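Local coordinates for protein Dye-decolorizing peroxidase (Irpex lacteus, PDB 7D8M) that binds heme b and probably uses hydrogen peroxide to oxidise dyes and other substrates, at residues 289-300 with 313-324; 393-401 with 407-415. One frame throughout, in Å; residues are numbered along the deposited sequence.

Interaction 1 of 2, residues 289-300 with 313-324; sequences NNFNYSHPGSDL and IRKTNPRDLEGQ. With HEM (protoporphyrin IX containing Fe), chain B.
Y293 and R319 carry most of this contact, with L300 behind them. The Y293 ring takes the side chain of R314 over one face: CD of R314 sits 4.0 Å from the ring centroid, and the guanidinium continues the stack off-centre, its plane 13° from the ring. That guanidinium is turned toward D320, where NH2 makes a 2.9 Å salt bridge to OD2, an oxygen shared with K390. L300 closes this end, its CD2 against CB of D320. At the other end R319, extended from CG to NE, lays its guanidinium flat on F291, planes 11° apart. Within the plane of that group, NH1 bonds the carbonyl oxygens of N289 and F291, and NH2 makes a nearly straight 2.6 Å bond to OD1 of N289. NH2 also donates to O1D of the heme, at 3.0 Å. A methionine in place of R319 would probably leave propionate O1D and N289 OD1 without this donor and rob the F291 ring of its flat charged partner. One water accepts a weak bond from R319 NE and also bonds Y293 OH and N317 O. With ND2 of N317 on O2D, 3.0 Å away, the arrangement is a heme propionate-binding site.

Interaction 2 of 2, residues 393-401 with 407-415; sequences SIQLGLDPV and PRETFGLDP
On the proximal side of the heme, the 393-401 loop that carries D399 is braced by the short strand 409-411. D399 OD2 accepts a hydrogen bond from ND1 of H312, the axial ligand of the iron, while its OD1 takes the backbone N of V401 at 2.7 Å in an Asx turn. OD1 also takes the N of I402, which probably fixes the rotation of the carboxylate; the bond to ND1, as in other heme peroxidases, probably makes the imidazole a stronger donor to iron. Two residues before D399, at G397, the backbone meets T410: F411 N donates to L396 O at 2.8 Å and L398 N to E409 O at 3.0 Å. A side chain on G397 would run into the E409 carbonyl. This is a single beta bridge: the loop touches the edge of a small two-stranded sheet, in which strand 409-411 pairs antiparallel with strand 421-423. T410 sets its hydroxyl beside its own backbone N, anti to the carbonyl carbon (chi1 -56°), and from there OG1 donates to L398 O, 2.6 Å away and well above the carbonyl plane. T410 OG1 in turn accepts a hydrogen bond from a water, and P400 CB packs beside that hydroxyl. Farther along, R408 bends at chi3 and brings NH2 to 3.0 Å from P400 O; its guanidinium is also held by the carbonyls of G403, V424 and P425. L398 CD1 lies against CG of the same arginine. At the outer end Q395 lies over one face of F411: its CB stands 3.6 Å from the ring centroid in a CH-pi contact, and its amide continues over CE1 and CZ, tilted 34° from the ring.

In the fold
Interactions 1 and 2 follow one another along the chain, their centres about 17 Å apart, and both lead to the heme. The 289-300/313-324 contact reaches a propionate at the rim, whereas 393-401/407-415 stands behind the axial ligand H312, which immediately precedes the 313-324 segment. The side chain of V401 comes within about 4 Å of the heme, nearest atom to nearest atom. The two contacts also touch directly: K315 NZ probably hydrogen-bonds G397 O at 2.9 Å, and its CE packs on D399 N at 3.5 Å. Helix 312-316 therefore joins the two, with propionate-binding N317 just after its end.

Interaction 1 of 2, residues 289-300 with 313-324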
# COMPACT_ATOMS: atom_id res chain seq x y z
N ASN A 289 -3.19 0.32 -17.95
CA ASN A 289 -4.25 0.01 -16.99
C ASN A 289 -5.61 -0.20 -17.65
O ASN A 289 -6.61 -0.33 -16.95
CB ASN A 289 -4.36 1.10 -15.92
CG ASN A 289 -4.67 0.52 -14.55
OD1 ASN A 289 -4.42 -0.67 -14.30
ND2 ASN A 289 -5.21 1.34 -13.66
N ASN A 290 -5.67 -0.24 -18.98
CA ASN A 290 -6.94 -0.28 -19.70
C ASN A 290 -7.34 -1.73 -19.95
O ASN A 290 -7.20 -2.28 -21.05
CB ASN A 290 -6.83 0.52 -21.00
CG ASN A 290 -8.17 0.82 -21.62
OD1 ASN A 290 -9.22 0.58 -21.02
ND2 ASN A 290 -8.15 1.37 -22.83
N PHE A 291 -7.87 -2.37 -18.91
CA PHE A 291 -8.28 -3.76 -18.97
C PHE A 291 -9.23 -4.03 -17.81
O PHE A 291 -9.21 -3.34 -16.79
CB PHE A 291 -7.09 -4.72 -18.91
CG PHE A 291 -6.30 -4.64 -17.62
CD1 PHE A 291 -6.56 -5.51 -16.58
CD2 PHE A 291 -5.28 -3.70 -17.47
CE1 PHE A 291 -5.83 -5.44 -15.39
CE2 PHE A 291 -4.54 -3.63 -16.30
CZ PHE A 291 -4.81 -4.50 -15.26
N ASN A 292 -10.07 -5.07 -17.98
CA ASN A 292 -10.99 -5.46 -16.92
C ASN A 292 -11.20 -6.97 -16.88
O ASN A 292 -12.17 -7.44 -16.26
CB ASN A 292 -12.34 -4.73 -17.08
CG ASN A 292 -13.05 -5.06 -18.39
OD1 ASN A 292 -12.71 -6.01 -19.08
ND2 ASN A 292 -14.05 -4.26 -18.73
N TYR A 293 -10.32 -7.73 -17.54
CA TYR A 293 -10.31 -9.19 -17.61
C TYR A 293 -11.37 -9.75 -18.55
O TYR A 293 -11.38 -10.95 -18.79
CB TYR A 293 -10.43 -9.81 -16.22
CG TYR A 293 -9.35 -9.29 -15.29
CD1 TYR A 293 -8.01 -9.55 -15.55
CD2 TYR A 293 -9.67 -8.51 -14.18
CE1 TYR A 293 -7.00 -9.05 -14.72
CE2 TYR A 293 -8.67 -8.00 -13.34
CZ TYR A 293 -7.34 -8.29 -13.62
OH TYR A 293 -6.33 -7.81 -12.81
N SER A 294 -12.25 -8.90 -19.09
CA SER A 294 -13.22 -9.37 -20.08
C SER A 294 -12.58 -9.40 -21.47
O SER A 294 -11.68 -8.61 -21.78
CB SER A 294 -14.46 -8.49 -20.10
OG SER A 294 -15.21 -8.62 -18.90
N HIS A 295 -13.06 -10.32 -22.31
CA HIS A 295 -12.56 -10.51 -23.67
C HIS A 295 -13.66 -11.13 -24.50
O HIS A 295 -14.38 -12.01 -24.00
CB HIS A 295 -11.31 -11.40 -23.71
CG HIS A 295 -10.12 -10.84 -22.99
ND1 HIS A 295 -9.29 -9.90 -23.55
CD2 HIS A 295 -9.65 -11.08 -21.75
CE1 HIS A 295 -8.34 -9.58 -22.68
NE2 HIS A 295 -8.54 -10.29 -21.58
N PRO A 296 -13.82 -10.71 -25.76
CA PRO A 296 -14.76 -11.40 -26.66
C PRO A 296 -14.52 -12.90 -26.64
O PRO A 296 -13.38 -13.36 -26.71
CB PRO A 296 -14.45 -10.79 -28.03
CG PRO A 296 -13.11 -10.08 -27.88
CD PRO A 296 -13.07 -9.64 -26.45
N GLY A 297 -15.60 -13.66 -26.49
CA GLY A 297 -15.54 -15.11 -26.54
C GLY A 297 -15.00 -15.78 -25.30
O GLY A 297 -14.74 -16.99 -25.32
N SER A 298 -14.83 -15.05 -24.21
CA SER A 298 -14.19 -15.57 -23.02
C SER A 298 -15.19 -15.55 -21.86
O SER A 298 -15.85 -14.53 -21.63
CB SER A 298 -12.94 -14.75 -22.69
OG SER A 298 -12.47 -15.06 -21.40
N ASP A 299 -15.28 -16.66 -21.14
CA ASP A 299 -16.18 -16.78 -20.00
C ASP A 299 -15.44 -16.31 -18.75
O ASP A 299 -14.50 -16.97 -18.29
CB ASP A 299 -16.65 -18.23 -19.84
CG ASP A 299 -17.74 -18.38 -18.79
OD1 ASP A 299 -17.99 -17.41 -18.04
OD2 ASP A 299 -18.33 -19.48 -18.71
N LEU A 300 -15.89 -15.17 -18.18
CA LEU A 300 -15.31 -14.64 -16.95
C LEU A 300 -15.35 -15.66 -15.82
O LEU A 300 -14.52 -15.59 -14.90
CB LEU A 300 -16.05 -13.38 -16.50
CG LEU A 300 -15.66 -12.06 -17.13
CD1 LEU A 300 -16.58 -10.96 -16.65
CD2 LEU A 300 -14.22 -11.75 -16.78
N ILE A 313 -2.90 -8.73 -8.54
CA ILE A 313 -3.71 -7.54 -8.82
C ILE A 313 -5.17 -7.92 -9.03
O ILE A 313 -6.06 -7.09 -8.80
CB ILE A 313 -3.17 -6.75 -10.03
CG1 ILE A 313 -3.33 -7.52 -11.35
CG2 ILE A 313 -1.72 -6.32 -9.79
CD1 ILE A 313 -3.14 -6.64 -12.57
N ARG A 314 -5.45 -9.15 -9.48
CA ARG A 314 -6.84 -9.57 -9.66
C ARG A 314 -7.48 -9.99 -8.33
O ARG A 314 -8.71 -9.91 -8.19
CB ARG A 314 -6.90 -10.70 -10.70
CG ARG A 314 -8.32 -11.07 -11.16
CD ARG A 314 -8.34 -12.11 -12.30
NE ARG A 314 -9.70 -12.30 -12.82
CZ ARG A 314 -9.98 -12.77 -14.04
NH1 ARG A 314 -9.01 -13.11 -14.88
NH2 ARG A 314 -11.25 -12.89 -14.41
N LYS A 315 -6.68 -10.43 -7.36
CA LYS A 315 -7.20 -10.67 -6.02
C LYS A 315 -7.52 -9.35 -5.31
O LYS A 315 -8.59 -9.21 -4.69
CB LYS A 315 -6.18 -11.48 -5.20
CG LYS A 315 -6.22 -12.99 -5.43
CD LYS A 315 -7.29 -13.65 -4.55
CE LYS A 315 -6.78 -14.95 -3.92
NZ LYS A 315 -7.84 -15.62 -3.10
N THR A 316 -6.62 -8.37 -5.38
CA THR A 316 -6.78 -7.15 -4.60
C THR A 316 -7.65 -6.10 -5.29
O THR A 316 -8.11 -5.16 -4.62
CB THR A 316 -5.43 -6.51 -4.29
OG1 THR A 316 -4.76 -6.20 -5.53
CG2 THR A 316 -4.58 -7.45 -3.46
N ASN A 317 -7.87 -6.23 -6.59
CA ASN A 317 -8.82 -5.39 -7.32
C ASN A 317 -9.51 -6.30 -8.32
O ASN A 317 -9.10 -6.39 -9.49
CB ASN A 317 -8.14 -4.20 -8.00
CG ASN A 317 -9.12 -3.35 -8.81
OD1 ASN A 317 -10.33 -3.60 -8.82
ND2 ASN A 317 -8.60 -2.32 -9.49
N PRO A 318 -10.55 -7.02 -7.89
CA PRO A 318 -11.31 -7.90 -8.80
C PRO A 318 -12.21 -7.08 -9.71
O PRO A 318 -13.43 -6.98 -9.53
CB PRO A 318 -12.08 -8.79 -7.83
CG PRO A 318 -12.25 -7.97 -6.60
CD PRO A 318 -11.07 -7.04 -6.52
N ARG A 319 -11.59 -6.47 -10.72
CA ARG A 319 -12.30 -5.56 -11.62
C ARG A 319 -13.50 -6.24 -12.27
O ARG A 319 -14.52 -5.59 -12.52
CB ARG A 319 -11.36 -5.03 -12.71
CG ARG A 319 -10.10 -4.37 -12.19
CD ARG A 319 -9.11 -4.11 -13.31
NE ARG A 319 -7.87 -3.54 -12.79
CZ ARG A 319 -7.08 -2.70 -13.45
NH1 ARG A 319 -7.39 -2.34 -14.69
NH2 ARG A 319 -5.98 -2.24 -12.88
N ASP A 320 -13.41 -7.55 -12.54
CA ASP A 320 -14.48 -8.22 -13.26
C ASP A 320 -15.70 -8.43 -12.37
O ASP A 320 -16.84 -8.27 -12.83
CB ASP A 320 -13.98 -9.54 -13.85
CG ASP A 320 -13.44 -10.49 -12.79
OD1 ASP A 320 -12.94 -10.01 -11.74
OD2 ASP A 320 -13.51 -11.72 -13.01
N LEU A 321 -15.49 -8.76 -11.10
CA LEU A 321 -16.61 -8.90 -10.18
C LEU A 321 -17.35 -7.57 -10.01
O LEU A 321 -18.58 -7.52 -10.08
CB LEU A 321 -16.13 -9.41 -8.82
CG LEU A 321 -15.36 -10.73 -8.72
CD1 LEU A 321 -15.48 -11.25 -7.31
CD2 LEU A 321 -15.83 -11.79 -9.74
N GLU A 322 -16.59 -6.49 -9.80
CA GLU A 322 -17.20 -5.16 -9.67
C GLU A 322 -17.88 -4.75 -10.96
O GLU A 322 -18.99 -4.22 -10.95
CB GLU A 322 -16.14 -4.13 -9.26
CG GLU A 322 -16.70 -2.71 -8.99
CD GLU A 322 -15.63 -1.70 -8.58
OE1 GLU A 322 -14.50 -2.10 -8.22
OE2 GLU A 322 -15.92 -0.48 -8.61
N GLY A 323 -17.22 -5.02 -12.10
CA GLY A 323 -17.77 -4.61 -13.37
C GLY A 323 -19.05 -5.34 -13.71
O GLY A 323 -19.89 -4.82 -14.45
N GLN A 324 -19.22 -6.55 -13.17
CA GLN A 324 -20.47 -7.29 -13.25
C GLN A 324 -21.53 -6.77 -12.28
O GLN A 324 -22.65 -7.30 -12.27
CB GLN A 324 -20.24 -8.77 -12.98
CG GLN A 324 -19.66 -9.55 -14.15
CD GLN A 324 -19.23 -10.94 -13.74
OE1 GLN A 324 -18.18 -11.12 -13.13
NE2 GLN A 324 -20.04 -11.94 -14.08
CHA HEM B . -0.68 -3.84 -7.24
CHB HEM B . 3.55 -5.60 -5.63
CHC HEM B . 1.77 -5.64 -1.11
CHD HEM B . -2.59 -4.37 -2.80
C1A HEM B . 0.62 -4.29 -7.20
C2A HEM B . 1.54 -4.33 -8.32
C3A HEM B . 2.72 -4.81 -7.87
C4A HEM B . 2.57 -5.08 -6.45
CMA HEM B . 4.01 -5.05 -8.66
CAA HEM B . 1.20 -3.89 -9.77
CBA HEM B . 1.48 -2.40 -9.95
CGA HEM B . 0.22 -1.57 -9.88
O1A HEM B . -0.84 -2.04 -10.35
O2A HEM B . 0.27 -0.42 -9.36
C1B HEM B . 3.44 -5.72 -4.27
C2B HEM B . 4.51 -6.09 -3.38
C3B HEM B . 4.02 -6.11 -2.13
C4B HEM B . 2.62 -5.74 -2.19
CMB HEM B . 5.95 -6.43 -3.87
CAB HEM B . 4.73 -6.42 -0.78
CBB HEM B . 6.05 -6.36 -0.62
C1C HEM B . 0.41 -5.37 -1.16
C2C HEM B . -0.53 -5.44 -0.06
C3C HEM B . -1.74 -5.08 -0.53
C4C HEM B . -1.60 -4.80 -1.95
CMC HEM B . -0.13 -5.83 1.38
CAC HEM B . -3.11 -4.99 0.20
CBC HEM B . -3.39 -5.69 1.32
C1D HEM B . -2.42 -4.00 -4.11
C2D HEM B . -3.38 -3.29 -4.95
C3D HEM B . -2.85 -3.15 -6.17
C4D HEM B . -1.53 -3.76 -6.16
CMD HEM B . -4.77 -2.79 -4.54
CAD HEM B . -3.53 -2.48 -7.38
CBD HEM B . -4.35 -3.53 -8.13
CGD HEM B . -5.13 -2.92 -9.27
O1D HEM B . -5.20 -3.57 -10.35
O2D HEM B . -5.68 -1.80 -9.12
NA HEM B . 1.28 -4.75 -6.09
NB HEM B . 2.29 -5.51 -3.51
NC HEM B . -0.28 -4.99 -2.29
ND HEM B . -1.30 -4.26 -4.87
FE HEM B . 0.47 -5.04 -4.20
O HOH W 1 -6.97 -5.69 -11.11

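Interaction 2 of 2, residues 393-401 with 407-415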
# COMPACT_ATOMS: atom_id res chain seq x y z
N SER A 393 -16.13 -26.01 -9.62
CA SER A 393 -15.01 -26.92 -9.41
C SER A 393 -13.65 -26.24 -9.56
O SER A 393 -12.62 -26.89 -9.33
CB SER A 393 -15.11 -28.11 -10.37
OG SER A 393 -14.65 -27.73 -11.66
N ILE A 394 -13.63 -24.97 -9.95
CA ILE A 394 -12.38 -24.27 -10.23
C ILE A 394 -11.73 -23.91 -8.89
O ILE A 394 -12.28 -23.13 -8.12
CB ILE A 394 -12.61 -23.03 -11.09
CG1 ILE A 394 -13.09 -23.44 -12.49
CG2 ILE A 394 -11.34 -22.19 -11.18
CD1 ILE A 394 -13.54 -22.26 -13.34
N GLN A 395 -10.57 -24.51 -8.62
CA GLN A 395 -9.84 -24.26 -7.39
C GLN A 395 -9.11 -22.92 -7.48
O GLN A 395 -8.67 -22.50 -8.56
CB GLN A 395 -8.84 -25.39 -7.13
CG GLN A 395 -9.48 -26.76 -6.85
CD GLN A 395 -8.47 -27.91 -6.92
OE1 GLN A 395 -8.07 -28.34 -8.02
NE2 GLN A 395 -8.04 -28.40 -5.77
N LEU A 396 -8.97 -22.26 -6.34
CA LEU A 396 -8.44 -20.90 -6.33
C LEU A 396 -7.20 -20.83 -5.46
O LEU A 396 -6.08 -20.88 -5.97
CB LEU A 396 -9.53 -19.93 -5.86
CG LEU A 396 -10.82 -20.04 -6.68
CD1 LEU A 396 -12.04 -19.55 -5.92
CD2 LEU A 396 -10.70 -19.33 -8.02
N GLY A 397 -7.39 -20.75 -4.14
CA GLY A 397 -6.26 -20.66 -3.23
C GLY A 397 -5.88 -19.23 -2.91
O GLY A 397 -6.65 -18.28 -3.14
N LEU A 398 -4.67 -19.06 -2.39
CA LEU A 398 -4.21 -17.78 -1.88
C LEU A 398 -3.56 -16.93 -2.97
O LEU A 398 -3.08 -17.43 -3.99
CB LEU A 398 -3.19 -17.98 -0.75
CG LEU A 398 -3.62 -18.78 0.48
CD1 LEU A 398 -2.64 -18.54 1.63
CD2 LEU A 398 -5.06 -18.45 0.89
N ASP A 399 -3.57 -15.62 -2.73
CA ASP A 399 -2.72 -14.71 -3.47
C ASP A 399 -1.27 -15.22 -3.37
O ASP A 399 -0.78 -15.44 -2.26
CB ASP A 399 -2.87 -13.31 -2.87
CG ASP A 399 -2.07 -12.23 -3.61
OD1 ASP A 399 -0.87 -12.44 -3.91
OD2 ASP A 399 -2.65 -11.15 -3.87
N PRO A 400 -0.60 -15.48 -4.49
CA PRO A 400 0.74 -16.07 -4.41
C PRO A 400 1.82 -15.06 -4.07
O PRO A 400 2.97 -15.46 -3.84
CB PRO A 400 0.94 -16.65 -5.82
CG PRO A 400 0.13 -15.72 -6.68
CD PRO A 400 -1.08 -15.38 -5.88
N VAL A 401 1.49 -13.77 -3.98
CA VAL A 401 2.45 -12.75 -3.57
C VAL A 401 2.27 -12.49 -2.08
O VAL A 401 3.16 -12.79 -1.28
CB VAL A 401 2.29 -11.48 -4.43
CG1 VAL A 401 3.30 -10.37 -4.03
CG2 VAL A 401 2.46 -11.84 -5.91
N PRO A 407 -1.80 -22.69 4.55
CA PRO A 407 -0.80 -23.21 3.60
C PRO A 407 -0.88 -22.45 2.28
O PRO A 407 -1.95 -22.25 1.71
CB PRO A 407 -1.20 -24.68 3.43
CG PRO A 407 -2.56 -24.79 3.99
CD PRO A 407 -2.64 -23.78 5.08
N ARG A 408 0.29 -22.01 1.80
CA ARG A 408 0.34 -21.07 0.68
C ARG A 408 0.23 -21.83 -0.64
O ARG A 408 1.16 -21.93 -1.44
CB ARG A 408 1.60 -20.22 0.76
CG ARG A 408 1.36 -18.87 1.42
CD ARG A 408 2.65 -18.10 1.68
NE ARG A 408 3.47 -17.95 0.48
CZ ARG A 408 3.25 -17.03 -0.45
NH1 ARG A 408 2.24 -16.17 -0.33
NH2 ARG A 408 4.05 -16.96 -1.50
N GLU A 409 -0.96 -22.39 -0.85
CA GLU A 409 -1.29 -23.09 -2.08
C GLU A 409 -2.12 -22.19 -2.98
O GLU A 409 -3.15 -21.66 -2.56
CB GLU A 409 -2.05 -24.38 -1.79
CG GLU A 409 -1.98 -25.38 -2.92
CD GLU A 409 -2.70 -26.69 -2.63
OE1 GLU A 409 -3.57 -26.72 -1.74
OE2 GLU A 409 -2.38 -27.69 -3.31
N THR A 410 -1.69 -22.06 -4.24
CA THR A 410 -2.36 -21.24 -5.24
C THR A 410 -2.59 -22.10 -6.49
O THR A 410 -1.65 -22.75 -6.96
CB THR A 410 -1.51 -20.02 -5.61
OG1 THR A 410 -1.20 -19.24 -4.43
CG2 THR A 410 -2.25 -19.16 -6.65
N PHE A 411 -3.81 -22.08 -7.02
CA PHE A 411 -4.14 -22.76 -8.27
C PHE A 411 -4.25 -21.76 -9.43
O PHE A 411 -4.27 -20.54 -9.24
CB PHE A 411 -5.45 -23.55 -8.14
CG PHE A 411 -5.41 -24.64 -7.09
CD1 PHE A 411 -5.19 -25.97 -7.47
CD2 PHE A 411 -5.60 -24.34 -5.75
CE1 PHE A 411 -5.15 -26.97 -6.52
CE2 PHE A 411 -5.57 -25.34 -4.79
CZ PHE A 411 -5.34 -26.66 -5.18
N GLY A 412 -4.31 -22.30 -10.65
CA GLY A 412 -4.56 -21.53 -11.85
C GLY A 412 -3.37 -20.81 -12.45
O GLY A 412 -3.53 -20.13 -13.48
N LEU A 413 -2.18 -20.93 -11.86
CA LEU A 413 -1.03 -20.19 -12.36
C LEU A 413 -0.51 -20.76 -13.68
O LEU A 413 0.04 -20.01 -14.49
CB LEU A 413 0.09 -20.19 -11.32
CG LEU A 413 -0.23 -19.48 -10.01
CD1 LEU A 413 0.99 -19.54 -9.13
CD2 LEU A 413 -0.65 -18.03 -10.27
N ASP A 414 -0.67 -22.07 -13.91
CA ASP A 414 -0.29 -22.69 -15.17
C ASP A 414 -1.40 -22.49 -16.20
O ASP A 414 -2.50 -23.05 -16.04
CB ASP A 414 0.01 -24.18 -14.98
CG ASP A 414 0.65 -24.81 -16.21
OD1 ASP A 414 0.60 -24.21 -17.29
OD2 ASP A 414 1.20 -25.93 -16.09
N PRO A 415 -1.17 -21.72 -17.26
CA PRO A 415 -2.26 -21.43 -18.20
C PRO A 415 -2.71 -22.66 -18.96
O PRO A 415 -3.81 -22.66 -19.52
CB PRO A 415 -1.66 -20.38 -19.14
CG PRO A 415 -0.17 -20.56 -19.02
CD PRO A 415 0.10 -21.06 -17.64
O HOH W 2 0.39 -18.60 -2.05